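Side-chain contacts in pantothenate kinase (Coxiella burnetii, PDB 3TQC), which catalyses the ATP-dependent phosphorylation of pantothenate to 4'-phosphopantothenate, the first step of coenzyme A biosynthesis: residues P61-L66 against S117-H122; S67-A72 against V91-G96; K242-R247 against H280-I285. One frame throughout, in Å; residues are numbered along the deposited sequence.

Contact 1: residues P61-L66 against S117-H122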
loop_
_atom_site.group_PDB
_atom_site.type_symbol
_atom_site.label_atom_id
_atom_site.label_comp_id
_atom_site.label_asym_id
_atom_site.label_seq_id
_atom_site.Cartn_x
_atom_site.Cartn_y
_atom_site.Cartn_z
ATOM N N PRO B 61 -2.681 10.296 23.142
ATOM C CA PRO B 61 -1.921 9.045 22.987
ATOM C C PRO B 61 -1.865 8.536 21.538
ATOM O O PRO B 61 -0.877 7.909 21.145
ATOM C CB PRO B 61 -2.655 8.045 23.894
ATOM C CG PRO B 61 -3.934 8.706 24.293
ATOM C CD PRO B 61 -3.752 10.184 24.143
ATOM N N LEU B 62 -2.914 8.802 20.757
ATOM C CA LEU B 62 -2.887 8.459 19.345
ATOM C C LEU B 62 -1.723 9.187 18.700
ATOM O O LEU B 62 -0.962 8.587 17.955
ATOM C CB LEU B 62 -4.210 8.799 18.647
ATOM C CG LEU B 62 -4.226 8.621 17.126
ATOM C CD1 LEU B 62 -3.670 7.259 16.729
ATOM C CD2 LEU B 62 -5.631 8.833 16.524
ATOM N N SER B 63 -1.566 10.470 19.012
ATOM C CA SER B 63 -0.466 11.226 18.438
ATOM C C SER B 63 0.885 10.659 18.868
ATOM O O SER B 63 1.802 10.590 18.052
ATOM C CB SER B 63 -0.564 12.717 18.755
ATOM O OG SER B 63 -0.211 12.994 20.097
ATOM N N ARG B 64 1.003 10.233 20.122
ATOM C CA ARG B 64 2.239 9.604 20.583
ATOM C C ARG B 64 2.511 8.296 19.838
ATOM O O ARG B 64 3.649 8.028 19.476
ATOM C CB ARG B 64 2.208 9.357 22.093
ATOM C CG ARG B 64 3.474 8.682 22.675
ATOM C CD ARG B 64 4.661 9.609 22.646
ATOM N NE ARG B 64 5.930 8.956 22.968
ATOM C CZ ARG B 64 6.750 8.377 22.092
ATOM N NH1 ARG B 64 6.452 8.293 20.802
ATOM N NH2 ARG B 64 7.882 7.855 22.521
ATOM N N LEU B 65 1.478 7.489 19.605
ATOM C CA LEU B 65 1.651 6.241 18.858
ATOM C C LEU B 65 2.196 6.582 17.486
ATOM O O LEU B 65 3.200 6.050 17.062
ATOM C CB LEU B 65 0.335 5.463 18.738
ATOM C CG LEU B 65 0.365 4.208 17.835
ATOM C CD1 LEU B 65 1.168 3.099 18.472
ATOM C CD2 LEU B 65 -1.024 3.716 17.506
ATOM N N LEU B 66 1.551 7.522 16.815
ATOM C CA LEU B 66 1.998 7.956 15.502
ATOM C C LEU B 66 3.413 8.513 15.531
ATOM O O LEU B 66 4.173 8.306 14.596
ATOM C CB LEU B 66 1.044 9.003 14.945
ATOM C CG LEU B 66 -0.348 8.470 14.675
ATOM C CD1 LEU B 66 -1.265 9.582 14.202
ATOM C CD2 LEU B 66 -0.201 7.362 13.633
ATOM N N SER B 117 2.622 18.027 16.279
ATOM C CA SER B 117 3.619 19.067 16.165
ATOM C C SER B 117 4.358 19.322 17.492
ATOM O O SER B 117 5.404 19.942 17.491
ATOM C CB SER B 117 2.980 20.359 15.645
ATOM O OG SER B 117 2.435 21.129 16.688
ATOM N N ARG B 118 3.816 18.839 18.611
ATOM C CA ARG B 118 4.447 19.031 19.925
ATOM C C ARG B 118 5.778 18.308 20.101
ATOM O O ARG B 118 6.554 18.678 20.975
ATOM C CB ARG B 118 3.498 18.598 21.054
ATOM C CG ARG B 118 3.473 17.086 21.317
ATOM C CD ARG B 118 2.152 16.613 21.973
ATOM N NE ARG B 118 1.881 17.222 23.283
ATOM C CZ ARG B 118 2.319 16.766 24.457
ATOM N NH1 ARG B 118 3.114 15.704 24.539
ATOM N NH2 ARG B 118 1.975 17.402 25.569
ATOM N N TRP B 119 6.042 17.276 19.302
ATOM C CA TRP B 119 7.291 16.516 19.417
ATOM C C TRP B 119 8.422 17.100 18.587
ATOM O O TRP B 119 8.270 17.301 17.391
ATOM C CB TRP B 119 7.070 15.054 19.047
ATOM C CG TRP B 119 6.489 14.311 20.162
ATOM C CD1 TRP B 119 7.135 13.870 21.279
ATOM C CD2 TRP B 119 5.124 13.962 20.320
ATOM N NE1 TRP B 119 6.250 13.245 22.117
ATOM C CE2 TRP B 119 5.006 13.287 21.549
ATOM C CE3 TRP B 119 3.990 14.147 19.543
ATOM C CZ2 TRP B 119 3.801 12.796 22.012
ATOM C CZ3 TRP B 119 2.791 13.665 20.008
ATOM C CH2 TRP B 119 2.708 12.985 21.225
ATOM N N PRO B 120 9.583 17.342 19.222
ATOM C CA PRO B 120 10.644 18.076 18.551
ATOM C C PRO B 120 11.286 17.353 17.366
ATOM O O PRO B 120 12.002 17.991 16.606
ATOM C CB PRO B 120 11.666 18.335 19.681
ATOM C CG PRO B 120 11.433 17.268 20.656
ATOM C CD PRO B 120 9.951 17.005 20.616
ATOM N N ASP B 121 11.056 16.053 17.199
ATOM C CA ASP B 121 11.517 15.368 15.983
ATOM C C ASP B 121 10.654 15.680 14.776
ATOM O O ASP B 121 11.061 15.406 13.659
ATOM C CB ASP B 121 11.581 13.843 16.159
ATOM C CG ASP B 121 12.792 13.396 16.973
ATOM O OD1 ASP B 121 13.688 14.229 17.225
ATOM O OD2 ASP B 121 12.842 12.209 17.367
ATOM N N HIS B 122 9.463 16.226 14.989
ATOM C CA HIS B 122 8.587 16.517 13.875
ATOM C C HIS B 122 7.597 17.635 14.151
ATOM O O HIS B 122 6.397 17.446 14.074
ATOM C CB HIS B 122 7.901 15.240 13.397
ATOM C CG HIS B 122 7.260 14.439 14.477
ATOM N ND1 HIS B 122 6.091 14.826 15.100
ATOM C CD2 HIS B 122 7.600 13.245 15.016
ATOM C CE1 HIS B 122 5.753 13.911 15.991
ATOM N NE2 HIS B 122 6.651 12.944 15.962
#

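Contact 2: residues S67-A72 against V91-G96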
loop_
_atom_site.group_PDB
_atom_site.type_symbol
_atom_site.label_atom_id
_atom_site.label_comp_id
_atom_site.label_asym_id
_atom_site.label_seq_id
_atom_site.Cartn_x
_atom_site.Cartn_y
_atom_site.Cartn_z
ATOM N N SER B 67 3.766 9.224 16.594
ATOM C CA SER B 67 5.114 9.746 16.712
ATOM C C SER B 67 6.112 8.598 16.611
ATOM O O SER B 67 7.125 8.744 15.965
ATOM C CB SER B 67 5.314 10.544 18.009
ATOM O OG SER B 67 6.579 11.184 18.039
ATOM N N PHE B 68 5.810 7.449 17.216
ATOM C CA PHE B 68 6.725 6.295 17.120
ATOM C C PHE B 68 7.012 5.962 15.664
ATOM O O PHE B 68 8.162 5.706 15.292
ATOM C CB PHE B 68 6.176 5.040 17.795
ATOM C CG PHE B 68 6.304 5.032 19.286
ATOM C CD1 PHE B 68 7.518 4.809 19.878
ATOM C CD2 PHE B 68 5.189 5.225 20.091
ATOM C CE1 PHE B 68 7.633 4.805 21.264
ATOM C CE2 PHE B 68 5.292 5.209 21.451
ATOM C CZ PHE B 68 6.514 5.002 22.044
ATOM N N TYR B 69 5.965 5.957 14.848
ATOM C CA TYR B 69 6.107 5.603 13.436
ATOM C C TYR B 69 6.919 6.636 12.690
ATOM O O TYR B 69 7.781 6.284 11.906
ATOM C CB TYR B 69 4.745 5.436 12.745
ATOM C CG TYR B 69 4.088 4.118 13.038
ATOM C CD1 TYR B 69 4.035 3.118 12.081
ATOM C CD2 TYR B 69 3.513 3.865 14.283
ATOM C CE1 TYR B 69 3.427 1.891 12.356
ATOM C CE2 TYR B 69 2.902 2.647 14.562
ATOM C CZ TYR B 69 2.877 1.660 13.599
ATOM O OH TYR B 69 2.280 0.445 13.878
ATOM N N VAL B 70 6.649 7.912 12.928
ATOM C CA VAL B 70 7.371 8.956 12.222
ATOM C C VAL B 70 8.847 8.945 12.608
ATOM O O VAL B 70 9.706 9.002 11.733
ATOM C CB VAL B 70 6.775 10.332 12.468
ATOM C CG1 VAL B 70 7.588 11.394 11.785
ATOM C CG2 VAL B 70 5.343 10.352 12.005
ATOM N N THR B 71 9.147 8.873 13.903
ATOM C CA THR B 71 10.550 8.964 14.327
ATOM C C THR B 71 11.307 7.685 13.930
ATOM O O THR B 71 12.481 7.742 13.628
ATOM C CB THR B 71 10.723 9.278 15.840
ATOM O OG1 THR B 71 10.422 8.119 16.602
ATOM C CG2 THR B 71 9.832 10.430 16.291
ATOM N N ALA B 72 10.617 6.547 13.899
ATOM C CA ALA B 72 11.200 5.305 13.369
ATOM C C ALA B 72 11.628 5.455 11.911
ATOM O O ALA B 72 12.722 5.014 11.529
ATOM C CB ALA B 72 10.223 4.122 13.511
ATOM N N VAL B 91 12.225 12.879 3.158
ATOM C CA VAL B 91 10.987 13.406 2.660
ATOM C C VAL B 91 9.988 13.252 3.829
ATOM O O VAL B 91 10.284 12.550 4.805
ATOM C CB VAL B 91 10.509 12.624 1.418
ATOM C CG1 VAL B 91 11.377 12.930 0.235
ATOM C CG2 VAL B 91 10.493 11.148 1.690
ATOM N N PRO B 92 8.804 13.882 3.723
ATOM C CA PRO B 92 7.866 13.864 4.840
ATOM C C PRO B 92 7.210 12.505 5.036
ATOM O O PRO B 92 7.041 11.731 4.097
ATOM C CB PRO B 92 6.811 14.911 4.440
ATOM C CG PRO B 92 7.473 15.756 3.391
ATOM C CD PRO B 92 8.316 14.738 2.634
ATOM N N TYR B 93 6.878 12.227 6.277
ATOM C CA TYR B 93 6.061 11.095 6.620
ATOM C C TYR B 93 4.619 11.528 6.379
ATOM O O TYR B 93 4.223 12.577 6.856
ATOM C CB TYR B 93 6.279 10.742 8.085
ATOM C CG TYR B 93 5.721 9.404 8.450
ATOM C CD1 TYR B 93 6.504 8.272 8.388
ATOM C CD2 TYR B 93 4.401 9.270 8.870
ATOM C CE1 TYR B 93 5.992 7.046 8.716
ATOM C CE2 TYR B 93 3.880 8.055 9.185
ATOM C CZ TYR B 93 4.683 6.941 9.126
ATOM O OH TYR B 93 4.164 5.714 9.450
ATOM N N ILE B 94 3.852 10.752 5.623
ATOM C CA ILE B 94 2.488 11.141 5.282
ATOM C C ILE B 94 1.489 10.185 5.890
ATOM O O ILE B 94 1.556 8.980 5.653
ATOM C CB ILE B 94 2.256 11.185 3.778
ATOM C CG1 ILE B 94 3.266 12.123 3.104
ATOM C CG2 ILE B 94 0.845 11.647 3.491
ATOM C CD1 ILE B 94 2.839 12.584 1.707
ATOM N N ILE B 95 0.559 10.737 6.660
ATOM C CA ILE B 95 -0.458 9.965 7.337
ATOM C C ILE B 95 -1.802 10.233 6.654
ATOM O O ILE B 95 -2.224 11.379 6.544
ATOM C CB ILE B 95 -0.552 10.362 8.813
ATOM C CG1 ILE B 95 0.759 10.048 9.541
ATOM C CG2 ILE B 95 -1.708 9.644 9.512
ATOM C CD1 ILE B 95 0.860 10.742 10.935
ATOM N N GLY B 96 -2.467 9.182 6.203
ATOM C CA GLY B 96 -3.737 9.309 5.510
ATOM C C GLY B 96 -4.877 9.257 6.496
ATOM O O GLY B 96 -4.837 8.485 7.451
#

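Contact 3: residues K242-R247 against H280-I285. With ADP (adenosine-5'-diphosphate), chain D.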
loop_
_atom_site.group_PDB
_atom_site.type_symbol
_atom_site.label_atom_id
_atom_site.label_comp_id
_atom_site.label_asym_id
_atom_site.label_seq_id
_atom_site.Cartn_x
_atom_site.Cartn_y
_atom_site.Cartn_z
ATOM N N LYS B 242 -26.938 11.433 10.817
ATOM C CA LYS B 242 -27.304 12.454 11.791
ATOM C C LYS B 242 -26.241 13.547 11.895
ATOM O O LYS B 242 -26.571 14.727 11.957
ATOM C CB LYS B 242 -27.570 11.850 13.169
ATOM C CG LYS B 242 -28.001 12.898 14.192
ATOM C CD LYS B 242 -28.762 12.292 15.369
ATOM C CE LYS B 242 -28.649 13.185 16.593
ATOM N NZ LYS B 242 -28.982 14.597 16.270
ATOM N N TRP B 243 -24.964 13.171 11.893
ATOM C CA TRP B 243 -23.927 14.184 11.997
ATOM C C TRP B 243 -23.957 15.060 10.770
ATOM O O TRP B 243 -23.749 16.271 10.835
ATOM C CB TRP B 243 -22.550 13.565 12.115
ATOM C CG TRP B 243 -22.340 12.766 13.349
ATOM C CD1 TRP B 243 -23.011 12.878 14.526
ATOM C CD2 TRP B 243 -21.352 11.743 13.540
ATOM N NE1 TRP B 243 -22.516 11.978 15.428
ATOM C CE2 TRP B 243 -21.499 11.268 14.847
ATOM C CE3 TRP B 243 -20.373 11.172 12.716
ATOM C CZ2 TRP B 243 -20.700 10.253 15.364
ATOM C CZ3 TRP B 243 -19.583 10.160 13.221
ATOM C CH2 TRP B 243 -19.748 9.709 14.541
ATOM N N TYR B 244 -24.194 14.427 9.633
ATOM C CA TYR B 244 -24.295 15.151 8.388
ATOM C C TYR B 244 -25.482 16.108 8.435
ATOM O O TYR B 244 -25.329 17.293 8.164
ATOM C CB TYR B 244 -24.419 14.192 7.209
ATOM C CG TYR B 244 -24.560 14.945 5.935
ATOM C CD1 TYR B 244 -23.444 15.381 5.243
ATOM C CD2 TYR B 244 -25.813 15.256 5.429
ATOM C CE1 TYR B 244 -23.574 16.102 4.079
ATOM C CE2 TYR B 244 -25.947 15.969 4.270
ATOM C CZ TYR B 244 -24.826 16.397 3.600
ATOM O OH TYR B 244 -24.959 17.117 2.439
ATOM N N ILE B 245 -26.658 15.601 8.795
ATOM C CA ILE B 245 -27.850 16.434 8.800
ATOM C C ILE B 245 -27.699 17.586 9.780
ATOM O O ILE B 245 -28.074 18.707 9.474
ATOM C CB ILE B 245 -29.144 15.623 9.069
ATOM C CG1 ILE B 245 -29.444 14.702 7.881
ATOM C CG2 ILE B 245 -30.333 16.549 9.295
ATOM C CD1 ILE B 245 -30.437 13.601 8.200
ATOM N N ASP B 246 -27.133 17.332 10.948
ATOM C CA ASP B 246 -26.891 18.413 11.895
ATOM C C ASP B 246 -25.906 19.438 11.346
ATOM O O ASP B 246 -26.128 20.632 11.472
ATOM C CB ASP B 246 -26.395 17.872 13.235
ATOM C CG ASP B 246 -27.490 17.175 14.021
ATOM O OD1 ASP B 246 -28.665 17.221 13.590
ATOM O OD2 ASP B 246 -27.169 16.584 15.081
ATOM N N ARG B 247 -24.835 18.987 10.720
ATOM C CA ARG B 247 -23.855 19.927 10.170
ATOM C C ARG B 247 -24.489 20.877 9.135
ATOM O O ARG B 247 -24.235 22.083 9.165
ATOM C CB ARG B 247 -22.665 19.196 9.565
ATOM C CG ARG B 247 -21.469 20.104 9.294
ATOM C CD ARG B 247 -20.315 19.320 8.755
ATOM N NE ARG B 247 -20.589 18.732 7.441
ATOM C CZ ARG B 247 -19.741 17.945 6.781
ATOM N NH1 ARG B 247 -18.561 17.632 7.305
ATOM N NH2 ARG B 247 -20.069 17.467 5.590
ATOM N N HIS B 280 -32.043 13.523 2.101
ATOM C CA HIS B 280 -32.053 13.105 0.705
ATOM C C HIS B 280 -30.645 13.061 0.135
ATOM O O HIS B 280 -30.251 12.059 -0.460
ATOM C CB HIS B 280 -32.916 14.051 -0.137
ATOM C CG HIS B 280 -32.635 13.969 -1.602
ATOM N ND1 HIS B 280 -33.260 13.060 -2.427
ATOM C CD2 HIS B 280 -31.771 14.658 -2.385
ATOM C CE1 HIS B 280 -32.807 13.206 -3.659
ATOM N NE2 HIS B 280 -31.900 14.166 -3.660
ATOM N N VAL B 281 -29.904 14.154 0.308
ATOM C CA VAL B 281 -28.539 14.260 -0.214
ATOM C C VAL B 281 -27.665 13.141 0.360
ATOM O O VAL B 281 -26.947 12.456 -0.379
ATOM C CB VAL B 281 -27.920 15.638 0.092
ATOM C CG1 VAL B 281 -26.410 15.628 -0.127
ATOM C CG2 VAL B 281 -28.573 16.716 -0.759
ATOM N N TRP B 282 -27.737 12.960 1.676
ATOM C CA TRP B 282 -27.075 11.840 2.335
ATOM C C TRP B 282 -27.454 10.501 1.693
ATOM O O TRP B 282 -26.586 9.740 1.280
ATOM C CB TRP B 282 -27.426 11.797 3.821
ATOM C CG TRP B 282 -26.937 10.564 4.448
ATOM C CD1 TRP B 282 -27.663 9.450 4.737
ATOM C CD2 TRP B 282 -25.581 10.282 4.832
ATOM N NE1 TRP B 282 -26.848 8.493 5.282
ATOM C CE2 TRP B 282 -25.564 8.977 5.355
ATOM C CE3 TRP B 282 -24.387 11.010 4.789
ATOM C CZ2 TRP B 282 -24.392 8.377 5.844
ATOM C CZ3 TRP B 282 -23.204 10.398 5.266
ATOM C CH2 TRP B 282 -23.228 9.098 5.779
ATOM N N ASN B 283 -28.756 10.238 1.591
ATOM C CA ASN B 283 -29.222 8.946 1.130
ATOM C C ASN B 283 -28.865 8.667 -0.319
ATOM O O ASN B 283 -28.481 7.549 -0.645
ATOM C CB ASN B 283 -30.730 8.799 1.332
ATOM C CG ASN B 283 -31.099 8.311 2.728
ATOM O OD1 ASN B 283 -30.384 7.524 3.342
ATOM N ND2 ASN B 283 -32.249 8.756 3.215
ATOM N N GLU B 284 -28.975 9.671 -1.186
ATOM C CA GLU B 284 -28.792 9.457 -2.628
ATOM C C GLU B 284 -27.373 9.769 -3.110
ATOM O O GLU B 284 -26.951 9.288 -4.158
ATOM C CB GLU B 284 -29.786 10.299 -3.421
ATOM C CG GLU B 284 -31.258 9.991 -3.129
ATOM C CD GLU B 284 -31.666 8.545 -3.443
ATOM O OE1 GLU B 284 -31.144 7.955 -4.418
ATOM O OE2 GLU B 284 -32.531 8.007 -2.712
ATOM N N ILE B 285 -26.652 10.589 -2.361
ATOM C CA ILE B 285 -25.312 10.959 -2.744
ATOM C C ILE B 285 -24.275 10.409 -1.753
ATOM O O ILE B 285 -23.596 9.428 -2.047
ATOM C CB ILE B 285 -25.179 12.477 -2.896
ATOM C CG1 ILE B 285 -26.152 12.981 -3.973
ATOM C CG2 ILE B 285 -23.732 12.849 -3.240
ATOM C CD1 ILE B 285 -26.110 14.484 -4.158
HETATM P PB ADP D . -15.474 15.350 7.667
HETATM O O1B ADP D . -14.240 16.195 7.648
HETATM O O2B ADP D . -15.185 13.871 7.651
HETATM O O3B ADP D . -16.539 15.743 6.668
HETATM P PA ADP D . -15.905 16.860 10.028
HETATM O O1A ADP D . -14.506 16.667 10.564
HETATM O O2A ADP D . -16.306 18.128 9.345
HETATM O O3A ADP D . -16.239 15.632 9.050
HETATM O "O5'" ADP D . -16.930 16.632 11.214
HETATM C "C5'" ADP D . -18.283 16.296 10.957
HETATM C "C4'" ADP D . -19.165 16.894 12.044
HETATM O "O4'" ADP D . -18.971 16.200 13.272
HETATM C "C3'" ADP D . -18.820 18.340 12.329
HETATM O "O3'" ADP D . -20.029 19.037 12.632
HETATM C "C2'" ADP D . -17.896 18.304 13.520
HETATM O "O2'" ADP D . -18.063 19.445 14.343
HETATM C "C1'" ADP D . -18.338 17.048 14.240
HETATM N N9 ADP D . -17.238 16.285 14.864
HETATM C C8 ADP D . -16.232 15.691 14.206
HETATM N N7 ADP D . -15.409 15.051 15.067
HETATM C C5 ADP D . -15.905 15.244 16.292
HETATM C C6 ADP D . -15.502 14.818 17.629
HETATM N N6 ADP D . -14.381 14.068 17.769
HETATM N N1 ADP D . -16.276 15.210 18.656
HETATM C C2 ADP D . -17.385 15.966 18.491
HETATM N N3 ADP D . -17.807 16.384 17.279
HETATM C C4 ADP D . -17.110 16.050 16.165
#

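Contact 1: residues P61-L66 against S117-H122
Trp-119 makes nearly all of the loop's share of the contact: its indole reaches from the loop behind helix 105-116 to helix 52-84 and meets Ser-63 and Arg-64 with its six-membered ring. Just before it, Arg-118 lays CG over one face of the indole, 3.5 Å above the plane and near the ring's periphery. With CG beside its own backbone N (chi1 -81°), Trp-119 sends its benzo ring at the helix. Ser-63 OG lies near the ring plane at the edge, 3.1 Å from Trp-119 CZ3; the hydroxyl's hydrogen bond goes to Leu-60 O, one turn back in the helix. Arg-64 crosses nearly perpendicular to the indole, its CD 3.4 Å from Trp-119 CZ2. A bend at chi2 (70°) puts CD against the ring, and beyond it the chain heads off the indole, where its guanidinium, inclined 53° to the ring, forms a cation-pi pair with Phe-68. From Trp-119 to His-122 the chain makes a type I turn, closed by His-122 N to Trp-119 O at 2.9 Å. Leu-115 and Leu-116 of helix 105-116 also touch Ser-63; Leu-62 and Leu-65 pack on strand 303-307, and Phe-83 of the second subunit covers Pro-61 and Arg-64.

Contact 2: residues S67-A72 against V91-G96
The ring of Tyr-93 is the flat group at the centre, with Val-70 over one face and CG1 of Ile-95, two residues on along the same strand, in plane at its edge. Here helix 52-84 packs against strand 93-99, an inner strand of the sheet, which leads into the P-loop of this P-loop kinase fold. Val-70 CG2 stands 3.9 Å from the ring centroid and 29° off the normal, a CH-pi contact displaced toward CD2, to which it comes within 3.4 Å. Val-70 CA shares that face, 4.0 Å above the plane near the rim, so the tyrosine lies against the helix backbone as well as a methyl group. CG of Tyr-93 is set opposite its own main-chain nitrogen (chi1 -167°), which carries the ring out from the strand to the helix. The second tyrosine, Tyr-69, begins toward the strand at CB, but its ring then leads away and meets Phe-229 of strand 229-234 edge-to-face. Val-70 reaches past the contact to Ile-199 of strand 199-203, so the helix touches the side chains of three adjacent strands through this pair of residues. Leu-76 of the second subunit packs on Tyr-69 and Ala-72. At the far end of the Tyr-93 ring, OH lies 3.4 Å from Tyr-69 CB.

Contact 3: residues K242-R247 against H280-I285
Tyr-244 and Trp-282 run antiparallel alongside each other, the root of each lying beside the ring of the other, with Tyr-244 CB 4.0 Å from Trp-282 CE3. Each has CG opposite its backbone N (Tyr-244 chi1 178°, Trp-282 chi1 171°), which directs both aromatic groups to the facing helix, one from helix 237-253 and the other from helix 271-294. Farther out the phenol passes Val-281 at about a right angle, and Val-281 CG1 lies 3.3 Å from Tyr-244 OH. The P-loop lies beside the pair: Ala-102 touches Tyr-244, and Ser-100 touches Trp-282.

Lys-242 NZ makes a 2.9 Å salt bridge with Asp-246 OD2, one turn on, met on the syn side of the carboxylate. Arg-247 turns to the nucleotide instead, bent at chi3 (65°), and presents an edge of its guanidinium to ADP O3B. Arg-247 NH1 donates to ADP O3B at 2.8 Å and, weakly, to ADP O2A at 3.1 Å. Lys-105 also binds the nucleotide. One nitrogen thus spans both phosphates, and the guanidinium's positive charge probably helps offset theirs, while the helix that carries it meets its neighbour through apolar and aromatic contacts.

Overall arrangement
Contacts 1 and 2 are neighbours, their centres about 9 Å apart, and both draw on helix 52-84, which also meets the second subunit; along the chain both segments of contact 2 fall between those of contact 1. They join where His-122 NE2 probably hydrogen-bonds Ser-67 OG. Contact 3 comes later in sequence, between helices 237-253 and 271-294, its centre about 34 Å from each of the others. The seven-stranded mixed sheet links the two regions: strand 93-99 starts in contact 2 and ends at the P-loop, whose residues touch contact 3. The two contacts that touch the second subunit and the one that holds Arg-247 of the ADP pocket lie on opposite sides of the chain's centre.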